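Phosphoribosylformylglycinamidine synthase 2 (Thermus thermophilus, PDB 3VIU) is a large single-chain synthase of the AIR synthase related (PurM-like) family that binds adenosine-5'-diphosphate and a magnesium ion. Local coordinates at residues 446-451 with 470-475; 123-128 with 538-543. All blocks are in the same frame, centred on the assembly; numbering follows the deposited sequence.

In the fold
Interactions 1 and 2 lie with centres about 12 Å apart, near the centre of the folded chain, and meet on one six-stranded sheet. Strand 441-448, which carries half of interaction 1, pairs with strand 538-548 of interaction 2: K446 with V543 and D448 with V541. Along the chain, strand 116-126 comes first, then both segments of interaction 1, then strand 538-548. Interaction 1 ties its strand to helix 458-475 at the magnesium site. Interaction 2 brings together two six-stranded sheets of the same strand order, one from each N-terminal PurM-like region, so the sheet bearing the metal-side helix on one face meets its counterpart with the other.

Interaction 1 of 2, residues 446-451 with 470-475; sequences KVDQNP and CRNVSV. With MG (magnesium ion), chain D.
In the magnesium site of the second PurM-like region, D448 at the end of strand 441-448 hydrogen-bonds N472 on helix 458-475. N472 OD1 binds the magnesium ion at 2.6 Å, alongside two waters, D430 and D620. The other branch of the amide turns to the strand: N472 ND2 donates to D448 OD1 at 2.8 Å. The bond is bent, with an N-H...O angle of 130°. It lies close to the amide plane but reaches the syn side of the carboxylate from 31° out of that plane. D448 thus acts as a second-shell residue, helping to set which way the amide is rotated and leaving its oxygen for the metal. K446 completes the contact with its aliphatic chain, whose bends at chi2 and chi4 carry the methylenes alongside the N472 amide. K446 CG rests 3.8 Å from N472 CB, and K446 CE passes 3.7 Å from N472 ND2. Neighbouring R471 makes salt bridges with E599 and with the metal ligand D620. The strand and helix segments run nearly antiparallel, their axes 8.2 Å apart; V473 and C470 of the helix also pack on V543 of the adjoining strand 538-548, while S474 touches I606 of helix 596-611.

Interaction 2 of 2, residues 123-128 with 538-543; sequences SLRFGP and TAMVGV
The selenomethionine M540 reaches from strand 538-548 to S123 and R125 of strand 116-126. For R125 the terminal methyl does the touching: M540 CE sits over one face of the R125 guanidinium, 3.6 Å above the plane and over its centre, and lies 3.4 Å from R125 CG. S123 OG lies against CG, selenium and methyl alike, 3.1 Å from M540 CG and from M540 CE, while S123 CB packs 3.4 Å from the selenium, M540 SE. S123 OG, turned away from its own backbone N (chi1 -154°), is buried against these nonpolar atoms and has no hydrogen-bond partner in the model. M540 continues extended beyond CG, which lets a single side chain span the gap between the strands. That gap separates two sheets: the strand segments run nearly antiparallel, at 158°, with axes 9.3 Å apart and no hydrogen bonds between them. Each strand belongs to the six-stranded sheet of its own PurM-like N-terminal region, and the facing of two such sheets within one chain is consistent with a pseudo-dimeric core, as in PurM-type dimers. The orientation of the R125 guanidinium is fixed from within its own sheet. R125 NH2 donates to L124 O at 2.8 Å in a fairly straight bond of 164°, in the guanidinium plane but well above the plane of the carbonyl, and R125 NH1 makes a salt bridge with D160. Strand 172-182, next to 116-126, adds N174 beside M540 and L172 beside R125 and T538. On the far side of each sheet lie helices: 132-152 covers L124 and F126, and 458-475 covers V541 and V543. The bound ADP is about 10 Å from the M540 side chain.

Interaction 1 of 2, residues 446-451 with 470-475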
loop_
_atom_site.group_PDB
_atom_site.type_symbol
_atom_site.label_atom_id
_atom_site.label_comp_id
_atom_site.label_asym_id
_atom_site.label_seq_id
_atom_site.Cartn_x
_atom_site.Cartn_y
_atom_site.Cartn_z
ATOM N N LYS A 446 -3.541 6.961 3.125
ATOM C CA LYS A 446 -2.115 7.178 3.233
ATOM C C LYS A 446 -1.409 5.832 3.388
ATOM O O LYS A 446 -1.985 4.875 3.899
ATOM C CB LYS A 446 -1.821 8.073 4.438
ATOM C CG LYS A 446 -0.678 9.069 4.236
ATOM C CD LYS A 446 0.664 8.395 4.219
ATOM C CE LYS A 446 1.774 9.412 4.027
ATOM N NZ LYS A 446 1.627 10.117 2.729
ATOM N N VAL A 447 -0.170 5.758 2.922
ATOM C CA VAL A 447 0.623 4.542 3.042
ATOM C C VAL A 447 1.961 4.960 3.643
ATOM O O VAL A 447 2.545 5.949 3.207
ATOM C CB VAL A 447 0.838 3.874 1.665
ATOM C CG1 VAL A 447 1.375 4.879 0.668
ATOM C CG2 VAL A 447 1.801 2.719 1.797
ATOM N N ASP A 448 2.440 4.234 4.652
ATOM C CA ASP A 448 3.716 4.582 5.290
ATOM C C ASP A 448 4.551 3.395 5.741
ATOM O O ASP A 448 4.065 2.277 5.866
ATOM C CB ASP A 448 3.504 5.422 6.560
ATOM C CG ASP A 448 3.026 6.827 6.289
ATOM O OD1 ASP A 448 1.849 7.099 6.609
ATOM O OD2 ASP A 448 3.824 7.662 5.783
ATOM N N GLN A 449 5.819 3.696 6.004
ATOM C CA GLN A 449 6.817 2.785 6.552
ATOM C C GLN A 449 8.164 3.484 6.462
ATOM O O GLN A 449 8.469 4.170 5.478
ATOM C CB GLN A 449 6.839 1.405 5.871
ATOM C CG GLN A 449 7.746 1.232 4.685
ATOM C CD GLN A 449 9.218 1.075 5.035
ATOM O OE1 GLN A 449 9.607 0.247 5.869
ATOM N NE2 GLN A 449 10.050 1.859 4.369
ATOM N N ASN A 450 8.933 3.336 7.536
ATOM C CA ASN A 450 10.247 3.929 7.673
ATOM C C ASN A 450 11.280 2.796 7.680
ATOM O O ASN A 450 11.375 2.036 8.635
ATOM C CB ASN A 450 10.276 4.727 8.983
ATOM C CG ASN A 450 11.604 5.426 9.226
ATOM O OD1 ASN A 450 11.630 6.565 9.700
ATOM N ND2 ASN A 450 12.712 4.747 8.923
ATOM N N PRO A 451 12.075 2.677 6.608
ATOM C CA PRO A 451 13.093 1.621 6.512
ATOM C C PRO A 451 14.202 1.640 7.555
ATOM O O PRO A 451 14.712 0.583 7.929
ATOM C CB PRO A 451 13.626 1.780 5.091
ATOM C CG PRO A 451 13.457 3.226 4.833
ATOM C CD PRO A 451 12.090 3.523 5.402
ATOM N N CYS A 470 -2.181 5.835 10.374
ATOM C CA CYS A 470 -3.403 6.218 11.066
ATOM C C CYS A 470 -3.339 7.675 11.524
ATOM O O CYS A 470 -4.347 8.379 11.498
ATOM C CB CYS A 470 -3.638 5.313 12.269
ATOM S SG CYS A 470 -4.091 3.644 11.823
ATOM N N ARG A 471 -2.149 8.120 11.935
ATOM C CA ARG A 471 -1.968 9.488 12.392
ATOM C C ARG A 471 -2.205 10.454 11.236
ATOM O O ARG A 471 -2.862 11.483 11.399
ATOM C CB ARG A 471 -0.550 9.691 12.949
ATOM C CG ARG A 471 -0.352 11.023 13.686
ATOM C CD ARG A 471 1.093 11.237 14.082
ATOM N NE ARG A 471 1.643 10.058 14.745
ATOM C CZ ARG A 471 2.716 9.393 14.325
ATOM N NH1 ARG A 471 3.130 8.333 14.997
ATOM N NH2 ARG A 471 3.376 9.787 13.237
ATOM N N ASN A 472 -1.678 10.110 10.065
ATOM C CA ASN A 472 -1.831 10.958 8.892
ATOM C C ASN A 472 -3.276 11.158 8.471
ATOM O O ASN A 472 -3.651 12.247 8.020
ATOM C CB ASN A 472 -1.023 10.405 7.728
ATOM C CG ASN A 472 0.452 10.685 7.877
ATOM O OD1 ASN A 472 0.842 11.817 8.162
ATOM N ND2 ASN A 472 1.283 9.661 7.686
ATOM N N VAL A 473 -4.084 10.111 8.620
ATOM C CA VAL A 473 -5.495 10.186 8.273
ATOM C C VAL A 473 -6.222 10.980 9.356
ATOM O O VAL A 473 -7.078 11.804 9.059
ATOM C CB VAL A 473 -6.106 8.776 8.149
ATOM C CG1 VAL A 473 -7.623 8.842 8.219
ATOM C CG2 VAL A 473 -5.670 8.151 6.837
ATOM N N SER A 474 -5.861 10.740 10.610
ATOM C CA SER A 474 -6.473 11.448 11.730
ATOM C C SER A 474 -6.186 12.933 11.640
ATOM O O SER A 474 -7.016 13.760 12.000
ATOM C CB SER A 474 -5.915 10.928 13.059
ATOM O OG SER A 474 -6.232 9.565 13.225
ATOM N N VAL A 475 -4.989 13.251 11.164
ATOM C CA VAL A 475 -4.530 14.624 11.026
ATOM C C VAL A 475 -5.333 15.461 10.026
ATOM O O VAL A 475 -5.375 16.688 10.149
ATOM C CB VAL A 475 -3.028 14.634 10.669
ATOM C CG1 VAL A 475 -2.624 15.961 10.073
ATOM C CG2 VAL A 475 -2.221 14.359 11.923
HETATM MG MG MG D . 2.920 13.294 7.737
HETATM O O HOH W 1 3.969 11.564 9.169
HETATM O O HOH W 2 4.680 14.865 8.681
#

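Interaction 2 of 2, residues 123-128 with 538-543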
loop_
_atom_site.group_PDB
_atom_site.type_symbol
_atom_site.label_atom_id
_atom_site.label_comp_id
_atom_site.label_asym_id
_atom_site.label_seq_id
_atom_site.Cartn_x
_atom_site.Cartn_y
_atom_site.Cartn_z
ATOM N N SER A 123 4.092 2.957 -3.363
ATOM C CA SER A 123 5.038 2.829 -2.269
ATOM C C SER A 123 6.331 2.334 -2.908
ATOM O O SER A 123 6.435 1.168 -3.309
ATOM C CB SER A 123 4.508 1.828 -1.241
ATOM O OG SER A 123 5.045 2.088 0.045
ATOM N N LEU A 124 7.317 3.224 -3.001
ATOM C CA LEU A 124 8.584 2.906 -3.658
ATOM C C LEU A 124 9.856 2.942 -2.802
ATOM O O LEU A 124 10.046 3.816 -1.953
ATOM C CB LEU A 124 8.761 3.841 -4.860
ATOM C CG LEU A 124 7.529 4.040 -5.747
ATOM C CD1 LEU A 124 7.842 5.022 -6.861
ATOM C CD2 LEU A 124 7.091 2.698 -6.331
ATOM N N ARG A 125 10.737 1.986 -3.076
ATOM C CA ARG A 125 12.010 1.847 -2.380
ATOM C C ARG A 125 13.114 1.529 -3.384
ATOM O O ARG A 125 13.048 0.525 -4.082
ATOM C CB ARG A 125 11.924 0.722 -1.342
ATOM C CG ARG A 125 10.873 0.954 -0.260
ATOM C CD ARG A 125 11.242 2.149 0.613
ATOM N NE ARG A 125 10.326 2.306 1.733
ATOM C CZ ARG A 125 9.184 2.982 1.689
ATOM N NH1 ARG A 125 8.432 3.045 2.774
ATOM N NH2 ARG A 125 8.796 3.608 0.580
ATOM N N PHE A 126 14.122 2.397 -3.449
ATOM C CA PHE A 126 15.268 2.227 -4.341
ATOM C C PHE A 126 16.538 2.515 -3.535
ATOM O O PHE A 126 16.464 3.025 -2.410
ATOM C CB PHE A 126 15.193 3.218 -5.504
ATOM C CG PHE A 126 13.950 3.106 -6.321
ATOM C CD1 PHE A 126 13.668 1.942 -7.021
ATOM C CD2 PHE A 126 13.066 4.176 -6.408
ATOM C CE1 PHE A 126 12.514 1.842 -7.809
ATOM C CE2 PHE A 126 11.913 4.090 -7.188
ATOM C CZ PHE A 126 11.636 2.919 -7.892
ATOM N N GLY A 127 17.696 2.202 -4.117
ATOM C CA GLY A 127 18.956 2.459 -3.447
ATOM C C GLY A 127 19.185 3.956 -3.372
ATOM O O GLY A 127 18.290 4.713 -3.739
ATOM N N PRO A 128 20.364 4.421 -2.910
ATOM C CA PRO A 128 20.694 5.850 -2.791
ATOM C C PRO A 128 20.473 6.588 -4.107
ATOM O O PRO A 128 20.856 6.106 -5.167
ATOM C CB PRO A 128 22.157 5.830 -2.365
ATOM C CG PRO A 128 22.255 4.569 -1.588
ATOM C CD PRO A 128 21.495 3.596 -2.459
ATOM N N THR A 538 10.083 -4.442 5.259
ATOM C CA THR A 538 9.205 -3.376 4.815
ATOM C C THR A 538 7.715 -3.690 4.831
ATOM O O THR A 538 7.205 -4.422 3.980
ATOM C CB THR A 538 9.599 -2.922 3.394
ATOM O OG1 THR A 538 10.958 -2.480 3.397
ATOM C CG2 THR A 538 8.725 -1.772 2.938
ATOM N N ALA A 539 7.018 -3.125 5.807
ATOM C CA ALA A 539 5.582 -3.304 5.903
ATOM C C ALA A 539 4.962 -1.976 5.478
ATOM O O ALA A 539 4.904 -1.025 6.262
ATOM C CB ALA A 539 5.178 -3.649 7.334
HETATM N N MSE A 540 4.524 -1.907 4.228
HETATM C CA MSE A 540 3.897 -0.700 3.719
HETATM C C MSE A 540 2.433 -0.739 4.109
HETATM O O MSE A 540 1.642 -1.491 3.551
HETATM C CB MSE A 540 4.086 -0.621 2.209
HETATM C CG MSE A 540 5.547 -0.420 1.848
HETATM SE SE MSE A 540 6.009 -0.955 0.047
HETATM C CE MSE A 540 7.543 0.215 -0.216
ATOM N N VAL A 541 2.099 0.071 5.103
ATOM C CA VAL A 541 0.756 0.145 5.646
ATOM C C VAL A 541 -0.107 1.217 5.009
ATOM O O VAL A 541 0.234 2.396 5.027
ATOM C CB VAL A 541 0.814 0.408 7.164
ATOM C CG1 VAL A 541 -0.596 0.488 7.746
ATOM C CG2 VAL A 541 1.624 -0.696 7.841
ATOM N N GLY A 542 -1.232 0.784 4.449
ATOM C CA GLY A 542 -2.165 1.697 3.827
ATOM C C GLY A 542 -3.387 1.773 4.720
ATOM O O GLY A 542 -3.927 0.742 5.130
ATOM N N VAL A 543 -3.811 2.990 5.038
ATOM C CA VAL A 543 -4.965 3.188 5.892
ATOM C C VAL A 543 -6.023 4.045 5.222
ATOM O O VAL A 543 -5.718 5.061 4.601
ATOM C CB VAL A 543 -4.574 3.875 7.226
ATOM C CG1 VAL A 543 -5.838 4.304 7.981
ATOM C CG2 VAL A 543 -3.746 2.927 8.078
#